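Local coordinates for protein proline dipeptidase (Streptococcus pneumoniae, PDB 3PN9) that is probably the N-terminal domain of a proline dipeptidase, an enzyme of the prolidase family that hydrolyses dipeptides with proline at the C-terminal end, at residues 5-10 with 47-52; 17-22 with 123-128; 27-32 with 129-134; 90-95 with 117-122. One frame throughout, in Å; residues are numbered along the deposited sequence.

Interaction 1: residues 5-10 with 47-52; sequences SKLQQI and LFVLAD. With SO4 (sulfate ion), chain E.
V49 lays its CG1 methyl against two side chains of the helix that opens the domain, CD1 of L7 and CG2 of I10, each 3.6 Å from CG1. With CG1 anti to the backbone N (chi1 -174°), that methyl is turned to the helix and lies between L7 and I10. I10 meets V49 at about a right angle and also touches CB of V49 with its CG2, at 3.8 Å, while L7 comes in at a slant with its branch end alone. Helix 6-17 thus packs on one face of the sheet through strand 46-50. At the start of the helix S5 is the N-cap, and its OG accepts from N of Q8 at 3.2 Å; the same OG bonds to O of G35 of the second subunit. A sulfate, probably from the crystallisation liquor, sits beside this helix start; its O4 lies so close to N of K6 that the bond between them is doubtful. K6 runs extended past the ion, and its NZ is hydrogen-bonded to O of Y32. Between helix and strand the contact is wholly aliphatic, so it depends on shape and burial, while the polar groups gather at the helix start.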
loop_
_atom_site.group_PDB
_atom_site.type_symbol
_atom_site.label_atom_id
_atom_site.label_comp_id
_atom_site.label_asym_id
_atom_site.label_seq_id
_atom_site.Cartn_x
_atom_site.Cartn_y
_atom_site.Cartn_z
ATOM N N SER A 5 -9.631 -3.852 9.686
ATOM C CA SER A 5 -10.658 -2.942 10.199
ATOM C C SER A 5 -10.990 -1.857 9.156
ATOM O O SER A 5 -10.210 -1.527 8.258
ATOM C CB SER A 5 -10.199 -2.298 11.571
ATOM O OG SER A 5 -9.055 -1.428 11.295
ATOM N N LYS A 6 -12.185 -1.286 9.289
ATOM C CA LYS A 6 -12.615 -0.283 8.307
ATOM C C LYS A 6 -11.684 0.950 8.377
ATOM O O LYS A 6 -11.305 1.485 7.342
ATOM C CB LYS A 6 -14.051 0.127 8.636
ATOM C CG LYS A 6 -15.038 -1.113 8.390
ATOM C CD LYS A 6 -16.247 -0.859 9.296
ATOM C CE LYS A 6 -17.244 -2.062 9.214
ATOM N NZ LYS A 6 -18.471 -1.689 10.125
ATOM N N LEU A 7 -11.289 1.346 9.572
ATOM C CA LEU A 7 -10.431 2.564 9.641
ATOM C C LEU A 7 -9.086 2.228 8.997
ATOM O O LEU A 7 -8.546 3.027 8.264
ATOM C CB LEU A 7 -10.221 2.984 11.113
ATOM C CG LEU A 7 -8.888 3.790 11.443
ATOM C CD1 LEU A 7 -8.927 5.068 10.553
ATOM C CD2 LEU A 7 -8.300 4.230 12.977
ATOM N N GLN A 8 -8.521 1.068 9.306
ATOM C CA GLN A 8 -7.234 0.789 8.686
ATOM C C GLN A 8 -7.334 0.637 7.128
ATOM O O GLN A 8 -6.413 1.035 6.355
ATOM C CB GLN A 8 -6.570 -0.456 9.329
ATOM C CG GLN A 8 -5.097 -0.627 8.790
ATOM C CD GLN A 8 -4.285 -1.782 9.453
ATOM O OE1 GLN A 8 -3.209 -2.193 8.920
ATOM N NE2 GLN A 8 -4.865 -2.393 10.451
ATOM N N GLN A 9 -8.466 0.116 6.631
ATOM C CA GLN A 9 -8.652 0.047 5.165
ATOM C C GLN A 9 -8.685 1.469 4.607
ATOM O O GLN A 9 -8.176 1.702 3.516
ATOM C CB GLN A 9 -10.035 -0.525 4.869
ATOM C CG GLN A 9 -9.999 -2.120 4.988
ATOM C CD GLN A 9 -11.320 -2.731 4.471
ATOM O OE1 GLN A 9 -11.687 -2.531 3.270
ATOM N NE2 GLN A 9 -12.064 -3.394 5.370
ATOM N N ILE A 10 -9.345 2.433 5.296
ATOM C CA ILE A 10 -9.277 3.809 4.722
ATOM C C ILE A 10 -7.866 4.332 4.812
ATOM O O ILE A 10 -7.396 4.970 3.847
ATOM C CB ILE A 10 -10.249 4.740 5.523
ATOM C CG1 ILE A 10 -11.690 4.316 5.153
ATOM C CG2 ILE A 10 -9.969 6.270 5.113
ATOM C CD1 ILE A 10 -12.728 4.946 5.984
ATOM N N LEU A 47 -16.277 13.127 10.230
ATOM C CA LEU A 47 -15.089 12.312 10.693
ATOM C C LEU A 47 -13.940 12.615 9.709
ATOM O O LEU A 47 -14.092 12.527 8.460
ATOM C CB LEU A 47 -15.458 10.799 10.648
ATOM C CG LEU A 47 -14.248 9.845 10.877
ATOM C CD1 LEU A 47 -13.938 10.025 12.356
ATOM C CD2 LEU A 47 -14.684 8.372 10.561
ATOM N N PHE A 48 -12.793 13.057 10.222
ATOM C CA PHE A 48 -11.680 13.302 9.345
ATOM C C PHE A 48 -10.688 12.134 9.515
ATOM O O PHE A 48 -10.170 11.943 10.636
ATOM C CB PHE A 48 -10.938 14.575 9.767
ATOM C CG PHE A 48 -11.811 15.808 9.540
ATOM C CD1 PHE A 48 -11.853 16.384 8.283
ATOM C CD2 PHE A 48 -12.662 16.291 10.584
ATOM C CE1 PHE A 48 -12.698 17.516 8.061
ATOM C CE2 PHE A 48 -13.470 17.436 10.358
ATOM C CZ PHE A 48 -13.488 18.028 9.078
ATOM N N VAL A 49 -10.461 11.364 8.454
ATOM C CA VAL A 49 -9.473 10.258 8.586
ATOM C C VAL A 49 -8.235 10.809 7.895
ATOM O O VAL A 49 -8.239 11.041 6.692
ATOM C CB VAL A 49 -9.940 8.966 7.853
ATOM C CG1 VAL A 49 -8.908 7.814 8.194
ATOM C CG2 VAL A 49 -11.379 8.523 8.394
ATOM N N LEU A 50 -7.228 11.081 8.690
ATOM C CA LEU A 50 -6.020 11.675 8.218
ATOM C C LEU A 50 -5.051 10.555 7.773
ATOM O O LEU A 50 -5.112 9.468 8.327
ATOM C CB LEU A 50 -5.353 12.389 9.440
ATOM C CG LEU A 50 -6.209 13.667 9.833
ATOM C CD1 LEU A 50 -5.919 14.173 11.298
ATOM C CD2 LEU A 50 -5.811 14.782 8.806
ATOM N N ALA A 51 -4.104 10.871 6.875
ATOM C CA ALA A 51 -3.285 9.801 6.269
ATOM C C ALA A 51 -2.340 9.244 7.304
ATOM O O ALA A 51 -2.087 8.019 7.305
ATOM C CB ALA A 51 -2.457 10.313 5.085
ATOM N N ASP A 52 -1.804 10.111 8.164
ATOM C CA ASP A 52 -0.665 9.673 8.970
ATOM C C ASP A 52 -0.809 9.912 10.431
ATOM O O ASP A 52 0.214 9.862 11.155
ATOM C CB ASP A 52 0.662 10.402 8.499
ATOM C CG ASP A 52 0.987 10.143 7.024
ATOM O OD1 ASP A 52 0.771 8.989 6.493
ATOM O OD2 ASP A 52 1.471 11.086 6.351
HETATM S S SO4 E . -14.113 -2.696 12.065
HETATM O O1 SO4 E . -13.564 -3.623 13.087
HETATM O O2 SO4 E . -15.603 -2.892 11.987
HETATM O O3 SO4 E . -13.869 -1.309 12.455
HETATM O O4 SO4 E . -13.529 -2.756 10.751
#

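Interaction 2: residues 17-22 with 123-128; sequences EKLDVA and EFDNLT
A22 and L127 form the close-packed end of this contact, in the mixed sheet of the prolidase N-terminal domain, where strand 99-102 runs between strands 21-24 and 123-126. CB of A22 faces the branch of L127, with CD2 at 3.9 Å and CD1 slightly farther off. L127 reaches it because its CG stands anti to the backbone N (chi1 -179°); L14 of helix 6-17 touches A22, and Y13 touches L127.

The other end is looser and polar. CD2 of L19 comes no nearer than 4.0 Å to OD2 of D125, crossing the carboxylate at a slant. OE1 of E17 and OD2 of D125 lie 4.4 Å apart, two like charges linked by a water that donates to both, at 2.7 Å to OE1 of E17. Nearby positive charge probably offsets them: R99 makes a salt bridge to D125, and R43 of the third subunit makes one to E17. K18, with positive phi in a Schellman motif, turns the chain out of helix 6-17 just before L19. At N126 the strand ends before helix 128-134, and OD1 of N126 accepts from N of T128 in a capping bond at 3.0 Å, the donor standing 53° out of the carbonyl plane.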
loop_
_atom_site.group_PDB
_atom_site.type_symbol
_atom_site.label_atom_id
_atom_site.label_comp_id
_atom_site.label_asym_id
_atom_site.label_seq_id
_atom_site.Cartn_x
_atom_site.Cartn_y
_atom_site.Cartn_z
ATOM N N GLU A 17 -4.000 6.159 -2.882
ATOM C CA GLU A 17 -4.530 7.245 -3.720
ATOM C C GLU A 17 -3.842 8.619 -3.536
ATOM O O GLU A 17 -4.323 9.625 -4.134
ATOM C CB GLU A 17 -5.966 7.530 -3.419
ATOM C CG GLU A 17 -6.813 6.341 -3.625
ATOM C CD GLU A 17 -7.244 6.183 -5.096
ATOM O OE1 GLU A 17 -7.912 7.051 -5.699
ATOM O OE2 GLU A 17 -6.913 5.146 -5.657
ATOM N N LYS A 18 -2.811 8.669 -2.722
ATOM C CA LYS A 18 -2.036 9.876 -2.455
ATOM C C LYS A 18 -2.978 10.970 -1.880
ATOM O O LYS A 18 -2.930 12.122 -2.336
ATOM C CB LYS A 18 -1.324 10.393 -3.713
ATOM C CG LYS A 18 -0.209 9.445 -4.168
ATOM C CD LYS A 18 0.064 9.831 -5.621
ATOM C CE LYS A 18 1.505 9.516 -5.929
ATOM N NZ LYS A 18 1.592 8.020 -5.985
ATOM N N LEU A 19 -3.838 10.594 -0.922
ATOM C CA LEU A 19 -4.771 11.534 -0.327
ATOM C C LEU A 19 -4.193 11.972 0.995
ATOM O O LEU A 19 -3.689 11.118 1.728
ATOM C CB LEU A 19 -6.158 10.792 -0.109
ATOM C CG LEU A 19 -6.967 10.547 -1.397
ATOM C CD1 LEU A 19 -8.119 9.579 -1.214
ATOM C CD2 LEU A 19 -7.571 11.924 -1.907
ATOM N N ASP A 20 -4.404 13.234 1.392
ATOM C CA ASP A 20 -3.982 13.683 2.743
ATOM C C ASP A 20 -5.101 13.428 3.798
ATOM O O ASP A 20 -4.787 13.216 4.994
ATOM C CB ASP A 20 -3.650 15.196 2.657
ATOM C CG ASP A 20 -2.570 15.435 1.628
ATOM O OD1 ASP A 20 -1.502 14.903 1.897
ATOM O OD2 ASP A 20 -2.807 15.949 0.521
ATOM N N VAL A 21 -6.386 13.405 3.364
ATOM C CA VAL A 21 -7.400 13.151 4.321
ATOM C C VAL A 21 -8.689 12.733 3.616
ATOM O O VAL A 21 -8.971 13.065 2.462
ATOM C CB VAL A 21 -7.639 14.493 5.201
ATOM C CG1 VAL A 21 -8.091 15.597 4.260
ATOM C CG2 VAL A 21 -8.765 14.307 6.253
ATOM N N ALA A 22 -9.462 11.949 4.332
ATOM C CA ALA A 22 -10.838 11.644 3.847
ATOM C C ALA A 22 -11.825 12.292 4.835
ATOM O O ALA A 22 -11.749 12.052 6.044
ATOM C CB ALA A 22 -11.096 10.114 3.877
ATOM N N GLU A 123 -7.457 19.635 -4.143
ATOM C CA GLU A 123 -8.417 19.015 -5.117
ATOM C C GLU A 123 -9.296 18.075 -4.336
ATOM O O GLU A 123 -8.810 17.460 -3.303
ATOM C CB GLU A 123 -7.752 18.050 -6.119
ATOM C CG GLU A 123 -6.381 18.277 -6.626
ATOM C CD GLU A 123 -5.992 17.065 -7.608
ATOM O OE1 GLU A 123 -6.686 16.930 -8.689
ATOM O OE2 GLU A 123 -5.076 16.230 -7.277
ATOM N N PHE A 124 -10.536 17.896 -4.781
ATOM C CA PHE A 124 -11.496 17.020 -4.054
ATOM C C PHE A 124 -11.793 15.753 -4.868
ATOM O O PHE A 124 -12.368 15.856 -5.981
ATOM C CB PHE A 124 -12.769 17.781 -3.731
ATOM C CG PHE A 124 -12.554 18.805 -2.577
ATOM C CD1 PHE A 124 -13.058 18.569 -1.350
ATOM C CD2 PHE A 124 -11.850 19.985 -2.779
ATOM C CE1 PHE A 124 -12.931 19.536 -0.275
ATOM C CE2 PHE A 124 -11.616 20.909 -1.657
ATOM C CZ PHE A 124 -12.190 20.654 -0.428
ATOM N N ASP A 125 -11.440 14.576 -4.357
ATOM C CA ASP A 125 -11.800 13.332 -5.084
ATOM C C ASP A 125 -13.077 12.752 -4.405
ATOM O O ASP A 125 -13.453 13.142 -3.275
ATOM C CB ASP A 125 -10.708 12.284 -4.804
ATOM C CG ASP A 125 -9.454 12.400 -5.729
ATOM O OD1 ASP A 125 -9.187 13.484 -6.283
ATOM O OD2 ASP A 125 -8.666 11.379 -5.766
ATOM N N ASN A 126 -13.677 11.742 -5.016
ATOM C CA ASN A 126 -14.911 11.180 -4.485
ATOM C C ASN A 126 -14.529 9.946 -3.632
ATOM O O ASN A 126 -13.981 8.973 -4.167
ATOM C CB ASN A 126 -15.772 10.788 -5.692
ATOM C CG ASN A 126 -17.139 10.273 -5.293
ATOM O OD1 ASN A 126 -17.501 10.310 -4.141
ATOM N ND2 ASN A 126 -17.927 9.773 -6.271
ATOM N N LEU A 127 -14.994 9.876 -2.392
ATOM C CA LEU A 127 -14.759 8.752 -1.492
ATOM C C LEU A 127 -15.931 7.764 -1.570
ATOM O O LEU A 127 -15.806 6.661 -1.033
ATOM C CB LEU A 127 -14.841 9.341 -0.022
ATOM C CG LEU A 127 -14.608 8.410 1.222
ATOM C CD1 LEU A 127 -13.205 7.832 1.108
ATOM C CD2 LEU A 127 -14.649 9.283 2.511
ATOM N N THR A 128 -17.119 8.158 -2.069
ATOM C CA THR A 128 -18.269 7.261 -1.968
ATOM C C THR A 128 -17.998 5.799 -2.551
ATOM O O THR A 128 -18.360 4.819 -1.916
ATOM C CB THR A 128 -19.508 7.950 -2.647
ATOM O OG1 THR A 128 -19.868 9.048 -1.747
ATOM C CG2 THR A 128 -20.762 6.988 -2.787
HETATM O O HOH W 1 -9.249 9.209 -4.740
#

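Interaction 3: residues 27-32 with 129-134; sequences PVTINY and PRIQRM
T29 and I131 point at each other tip to tip between helices 27-34 and 128-134, and Y32 and M134 pass at a slant one turn further along. In the first pair the methyls meet: CG2 of T29 lies 3.9 Å from CG2 of I131, with CG1 of I131 only slightly more distant. Both CG2 atoms stand anti to their own backbone N. With CG2 there, OG1 of T29 stands beside the backbone N and is hydrogen-bonded to OE2 of E103, so the threonine shows carbon to the neighbouring helix and keeps its polar atom for a different partner.

The second pair is broader. Y32 extends from its helix with CG anti to the backbone N (chi1 173°), which carries the ring across to the last residue of segment 129-134. That residue is a selenomethionine, and its chain bends at chi3. SE of M134 makes a Met-aromatic contact with the Y32 ring, 70° off the ring normal, and SE of M134 lies 4.1 Å from CE2 of Y32. The phenol end of Y32 passes beside the start of the M134 side chain, OH of Y32 lying 3.5 Å from CG of M134. K6 and R135 also meet this ring as cation-pi partners.

Helix 27-34 rests on strand 21-24 by way of V24, which T29 and I30 touch. On the other side of the contact, helix 128-134 leans on helix 6-17, where M134 packs against K6, Q9 and I10, and R133 reaches E42 of the third subunit by a salt bridge.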
loop_
_atom_site.group_PDB
_atom_site.type_symbol
_atom_site.label_atom_id
_atom_site.label_comp_id
_atom_site.label_asym_id
_atom_site.label_seq_id
_atom_site.Cartn_x
_atom_site.Cartn_y
_atom_site.Cartn_z
ATOM N N PRO A 27 -23.886 10.769 8.282
ATOM C CA PRO A 27 -23.967 10.166 9.594
ATOM C C PRO A 27 -24.044 8.609 9.509
ATOM O O PRO A 27 -23.538 7.891 10.374
ATOM C CB PRO A 27 -25.354 10.649 10.097
ATOM C CG PRO A 27 -25.370 12.154 9.472
ATOM C CD PRO A 27 -24.956 11.779 8.055
ATOM N N VAL A 28 -24.671 8.139 8.451
ATOM C CA VAL A 28 -24.722 6.663 8.196
ATOM C C VAL A 28 -23.336 6.109 7.957
ATOM O O VAL A 28 -22.967 5.083 8.541
ATOM C CB VAL A 28 -25.725 6.315 7.073
ATOM C CG1 VAL A 28 -25.596 4.782 6.668
ATOM C CG2 VAL A 28 -27.198 6.590 7.524
ATOM N N THR A 29 -22.494 6.785 7.184
ATOM C CA THR A 29 -21.158 6.279 6.975
ATOM C C THR A 29 -20.330 6.411 8.234
ATOM O O THR A 29 -19.489 5.527 8.585
ATOM C CB THR A 29 -20.436 7.047 5.817
ATOM O OG1 THR A 29 -21.294 7.105 4.689
ATOM C CG2 THR A 29 -19.093 6.388 5.486
ATOM N N ILE A 30 -20.488 7.547 8.943
ATOM C CA ILE A 30 -19.738 7.675 10.149
ATOM C C ILE A 30 -20.070 6.530 11.137
ATOM O O ILE A 30 -19.183 5.973 11.804
ATOM C CB ILE A 30 -20.132 9.086 10.843
ATOM C CG1 ILE A 30 -19.507 10.205 9.936
ATOM C CG2 ILE A 30 -19.494 9.076 12.273
ATOM C CD1 ILE A 30 -19.866 11.725 10.388
ATOM N N ASN A 31 -21.358 6.230 11.254
ATOM C CA ASN A 31 -21.721 5.127 12.150
ATOM C C ASN A 31 -21.171 3.759 11.683
ATOM O O ASN A 31 -20.571 2.940 12.499
ATOM C CB ASN A 31 -23.259 5.058 12.199
ATOM C CG ASN A 31 -23.711 3.932 13.157
ATOM O OD1 ASN A 31 -23.158 3.812 14.225
ATOM N ND2 ASN A 31 -24.683 3.145 12.761
ATOM N N TYR A 32 -21.234 3.564 10.374
ATOM C CA TYR A 32 -20.610 2.321 9.745
ATOM C C TYR A 32 -19.098 2.174 10.101
ATOM O O TYR A 32 -18.626 1.088 10.493
ATOM C CB TYR A 32 -20.787 2.405 8.215
ATOM C CG TYR A 32 -20.050 1.303 7.455
ATOM C CD1 TYR A 32 -20.433 -0.059 7.643
ATOM C CD2 TYR A 32 -19.011 1.618 6.610
ATOM C CE1 TYR A 32 -19.750 -1.147 6.905
ATOM C CE2 TYR A 32 -18.334 0.589 5.870
ATOM C CZ TYR A 32 -18.725 -0.770 6.056
ATOM O OH TYR A 32 -18.081 -1.695 5.321
ATOM N N PRO A 129 -17.453 5.706 -3.750
ATOM C CA PRO A 129 -17.328 4.321 -4.356
ATOM C C PRO A 129 -16.423 3.503 -3.467
ATOM O O PRO A 129 -16.675 2.322 -3.290
ATOM C CB PRO A 129 -16.595 4.587 -5.698
ATOM C CG PRO A 129 -17.227 6.043 -6.184
ATOM C CD PRO A 129 -17.107 6.795 -4.737
ATOM N N ARG A 130 -15.380 4.096 -2.859
ATOM C CA ARG A 130 -14.526 3.273 -1.984
ATOM C C ARG A 130 -15.302 2.701 -0.815
ATOM O O ARG A 130 -15.071 1.535 -0.394
ATOM C CB ARG A 130 -13.244 4.027 -1.482
ATOM C CG ARG A 130 -12.419 3.141 -0.515
ATOM C CD ARG A 130 -11.706 1.952 -1.379
ATOM N NE ARG A 130 -10.920 1.076 -0.517
ATOM C CZ ARG A 130 -11.398 0.036 0.196
ATOM N NH1 ARG A 130 -12.682 -0.286 0.145
ATOM N NH2 ARG A 130 -10.567 -0.768 0.908
ATOM N N ILE A 131 -16.177 3.495 -0.213
ATOM C CA ILE A 131 -16.929 3.020 0.921
ATOM C C ILE A 131 -18.008 1.984 0.406
ATOM O O ILE A 131 -18.304 1.028 1.103
ATOM C CB ILE A 131 -17.772 4.235 1.575
ATOM C CG1 ILE A 131 -16.864 5.373 2.138
ATOM C CG2 ILE A 131 -18.930 3.767 2.598
ATOM C CD1 ILE A 131 -15.892 4.920 3.056
ATOM N N GLN A 132 -18.654 2.239 -0.712
ATOM C CA GLN A 132 -19.576 1.220 -1.241
ATOM C C GLN A 132 -18.822 -0.157 -1.455
ATOM O O GLN A 132 -19.395 -1.177 -1.213
ATOM C CB GLN A 132 -20.161 1.621 -2.612
ATOM C CG GLN A 132 -21.102 2.869 -2.355
ATOM C CD GLN A 132 -21.600 3.432 -3.684
ATOM O OE1 GLN A 132 -20.859 3.604 -4.621
ATOM N NE2 GLN A 132 -22.864 3.796 -3.706
ATOM N N ARG A 133 -17.590 -0.120 -1.938
ATOM C CA ARG A 133 -16.762 -1.348 -2.101
ATOM C C ARG A 133 -16.491 -1.990 -0.775
ATOM O O ARG A 133 -16.592 -3.248 -0.582
ATOM C CB ARG A 133 -15.415 -0.957 -2.892
ATOM C CG ARG A 133 -14.556 -2.167 -3.322
ATOM C CD ARG A 133 -13.044 -1.758 -3.695
ATOM N NE ARG A 133 -13.041 -0.489 -4.403
ATOM C CZ ARG A 133 -11.985 0.333 -4.461
ATOM N NH1 ARG A 133 -10.756 0.027 -3.859
ATOM N NH2 ARG A 133 -12.177 1.480 -5.085
HETATM N N MSE A 134 -16.270 -1.158 0.271
HETATM C CA MSE A 134 -15.965 -1.749 1.536
HETATM C C MSE A 134 -17.139 -2.562 2.114
HETATM O O MSE A 134 -16.954 -3.571 2.896
HETATM C CB MSE A 134 -15.648 -0.566 2.560
HETATM C CG MSE A 134 -15.043 -1.117 3.727
HETATM SE SE MSE A 134 -14.337 0.539 4.842
HETATM C CE MSE A 134 -13.537 1.491 3.548
#

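Interaction 4: residues 90-95 with 117-122; sequences HALPQL and TVFETA
Both segments have just left a helix where they meet: L92 and F119 are each the first residue to abandon helical backbone angles, the former leading to an inverse gamma turn centred on Q94, the latter opening a type I beta turn that runs to A122. From the first of these exits L92 points its side chain at the second segment and does all the touching for its side with a single methyl. CD1 of L92 lies 3.7 Å from CZ of F119 and 3.8 Å from CG1 of V118. The L92 side chain crosses those of V118 and F119 at about a right angle, and its approach to the ring is oblique.

V118 and F119 are themselves fitted together. CG1 of V118 sits over the centre of one face of the F119 ring, 3.6 Å above its plane, a position reached with CG1 anti to the backbone N (chi1 167°). The ring therefore has a valine methyl on its face, while CD1 of L92 comes to its CZ and CE1 atoms. F97 adds an edge-to-face ring pair with F119, and F48 of strand 46-50 touches both L92 and F119, so the small cluster lies against the sheet.

The polar bonds lie to the side of this cluster. NE2 of Q94 makes a weak bond back to O of L92, at 2.8 Å and 129°, and is also bonded to O of K89. K89 in turn reaches over to the second helix end, with a salt bridge to E120 and a hydrogen bond to O of T117. Directly between the two segments the contact is purely hydrocarbon, and burial holds it, with K89 supplying a charged tie alongside.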
loop_
_atom_site.group_PDB
_atom_site.type_symbol
_atom_site.label_atom_id
_atom_site.label_comp_id
_atom_site.label_asym_id
_atom_site.label_seq_id
_atom_site.Cartn_x
_atom_site.Cartn_y
_atom_site.Cartn_z
ATOM N N HIS A 90 -8.469 24.785 12.873
ATOM C CA HIS A 90 -7.514 24.884 14.006
ATOM C C HIS A 90 -7.422 23.536 14.695
ATOM O O HIS A 90 -6.390 23.222 15.238
ATOM C CB HIS A 90 -8.011 25.953 15.069
ATOM C CG HIS A 90 -8.108 27.388 14.543
ATOM N ND1 HIS A 90 -7.892 27.757 13.212
ATOM C CD2 HIS A 90 -8.463 28.550 15.184
ATOM C CE1 HIS A 90 -8.092 29.064 13.065
ATOM N NE2 HIS A 90 -8.425 29.572 14.249
ATOM N N ALA A 91 -8.476 22.707 14.684
ATOM C CA ALA A 91 -8.316 21.413 15.359
ATOM C C ALA A 91 -7.485 20.382 14.538
ATOM O O ALA A 91 -6.851 19.497 15.134
ATOM C CB ALA A 91 -9.680 20.845 15.741
ATOM N N LEU A 92 -7.502 20.494 13.203
ATOM C CA LEU A 92 -6.755 19.592 12.335
ATOM C C LEU A 92 -5.238 19.951 12.468
ATOM O O LEU A 92 -4.899 21.101 12.826
ATOM C CB LEU A 92 -7.148 19.737 10.855
ATOM C CG LEU A 92 -8.572 19.133 10.651
ATOM C CD1 LEU A 92 -9.151 19.520 9.246
ATOM C CD2 LEU A 92 -8.572 17.560 10.815
ATOM N N PRO A 93 -4.351 18.982 12.157
ATOM C CA PRO A 93 -2.910 19.305 12.095
ATOM C C PRO A 93 -2.734 20.397 11.047
ATOM O O PRO A 93 -3.506 20.479 10.060
ATOM C CB PRO A 93 -2.246 17.990 11.625
ATOM C CG PRO A 93 -3.450 17.239 10.945
ATOM C CD PRO A 93 -4.633 17.588 11.797
ATOM N N GLN A 94 -1.703 21.221 11.219
ATOM C CA GLN A 94 -1.509 22.326 10.255
ATOM C C GLN A 94 -0.708 21.832 9.075
ATOM O O GLN A 94 0.473 22.151 8.988
ATOM C CB GLN A 94 -0.748 23.503 10.980
ATOM C CG GLN A 94 -1.557 23.987 12.256
ATOM C CD GLN A 94 -3.001 24.485 11.885
ATOM O OE1 GLN A 94 -3.157 25.484 11.212
ATOM N NE2 GLN A 94 -4.037 23.758 12.299
ATOM N N LEU A 95 -1.294 21.023 8.174
ATOM C CA LEU A 95 -0.487 20.369 7.112
ATOM C C LEU A 95 -0.830 21.106 5.827
ATOM O O LEU A 95 -1.744 21.912 5.792
ATOM C CB LEU A 95 -0.919 18.858 6.915
ATOM C CG LEU A 95 -0.773 18.011 8.173
ATOM C CD1 LEU A 95 -1.209 16.549 8.045
ATOM C CD2 LEU A 95 0.641 18.139 8.801
ATOM N N THR A 117 -13.046 26.322 2.760
ATOM C CA THR A 117 -12.308 27.316 3.563
ATOM C C THR A 117 -11.356 26.593 4.502
ATOM O O THR A 117 -10.379 27.167 4.962
ATOM C CB THR A 117 -13.180 28.211 4.446
ATOM O OG1 THR A 117 -13.747 27.422 5.471
ATOM C CG2 THR A 117 -14.336 28.772 3.656
ATOM N N VAL A 118 -11.656 25.331 4.820
ATOM C CA VAL A 118 -10.749 24.619 5.712
ATOM C C VAL A 118 -9.567 24.179 4.843
ATOM O O VAL A 118 -8.441 24.272 5.311
ATOM C CB VAL A 118 -11.406 23.357 6.309
ATOM C CG1 VAL A 118 -10.370 22.400 7.010
ATOM C CG2 VAL A 118 -12.667 23.651 7.142
ATOM N N PHE A 119 -9.824 23.619 3.633
ATOM C CA PHE A 119 -8.773 23.139 2.742
ATOM C C PHE A 119 -8.713 24.024 1.500
ATOM O O PHE A 119 -9.271 23.703 0.441
ATOM C CB PHE A 119 -9.075 21.628 2.299
ATOM C CG PHE A 119 -9.351 20.720 3.468
ATOM C CD1 PHE A 119 -8.335 20.429 4.366
ATOM C CD2 PHE A 119 -10.624 20.161 3.662
ATOM C CE1 PHE A 119 -8.529 19.552 5.407
ATOM C CE2 PHE A 119 -10.826 19.337 4.711
ATOM C CZ PHE A 119 -9.799 19.014 5.614
ATOM N N GLU A 120 -8.039 25.151 1.596
ATOM C CA GLU A 120 -8.124 26.224 0.592
ATOM C C GLU A 120 -7.483 25.921 -0.702
ATOM O O GLU A 120 -7.874 26.504 -1.692
ATOM C CB GLU A 120 -7.445 27.516 1.134
ATOM C CG GLU A 120 -8.236 27.977 2.351
ATOM C CD GLU A 120 -7.654 29.291 2.973
ATOM O OE1 GLU A 120 -7.143 29.271 4.096
ATOM O OE2 GLU A 120 -7.683 30.318 2.308
ATOM N N THR A 121 -6.478 25.050 -0.754
ATOM C CA THR A 121 -5.955 24.743 -2.100
ATOM C C THR A 121 -6.032 23.235 -2.442
ATOM O O THR A 121 -5.241 22.800 -3.252
ATOM C CB THR A 121 -4.451 25.188 -2.220
ATOM O OG1 THR A 121 -3.758 24.760 -1.027
ATOM C CG2 THR A 121 -4.378 26.802 -2.232
ATOM N N ALA A 122 -6.947 22.469 -1.846
ATOM C CA ALA A 122 -7.020 20.999 -2.149
ATOM C C ALA A 122 -7.788 20.710 -3.447
ATOM O O ALA A 122 -8.709 21.442 -3.786
ATOM C CB ALA A 122 -7.699 20.271 -1.003
#

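Overall arrangement
From the N terminus, helix 6-17 first meets strand 46-50, and interaction 1 closes that early loop. Interactions 2 and 3 close much longer ones, bringing the end of the chain back to residues 17-22 and 27-32. Interactions 1, 2 and 3 cross one another along the chain, while interaction 4, a short loop from 90-95 to 117-122, is nested inside both 2 and 3. Strands 21-24 and 46-50, neighbours in the sheet, join interactions 1 and 2 through a probable hydrogen bond from A22 to V49. K6 and Q9 link interaction 1 to interaction 3. Interaction 4 touches 1 and 2, but its centre lies about 23 Å from that of interaction 3.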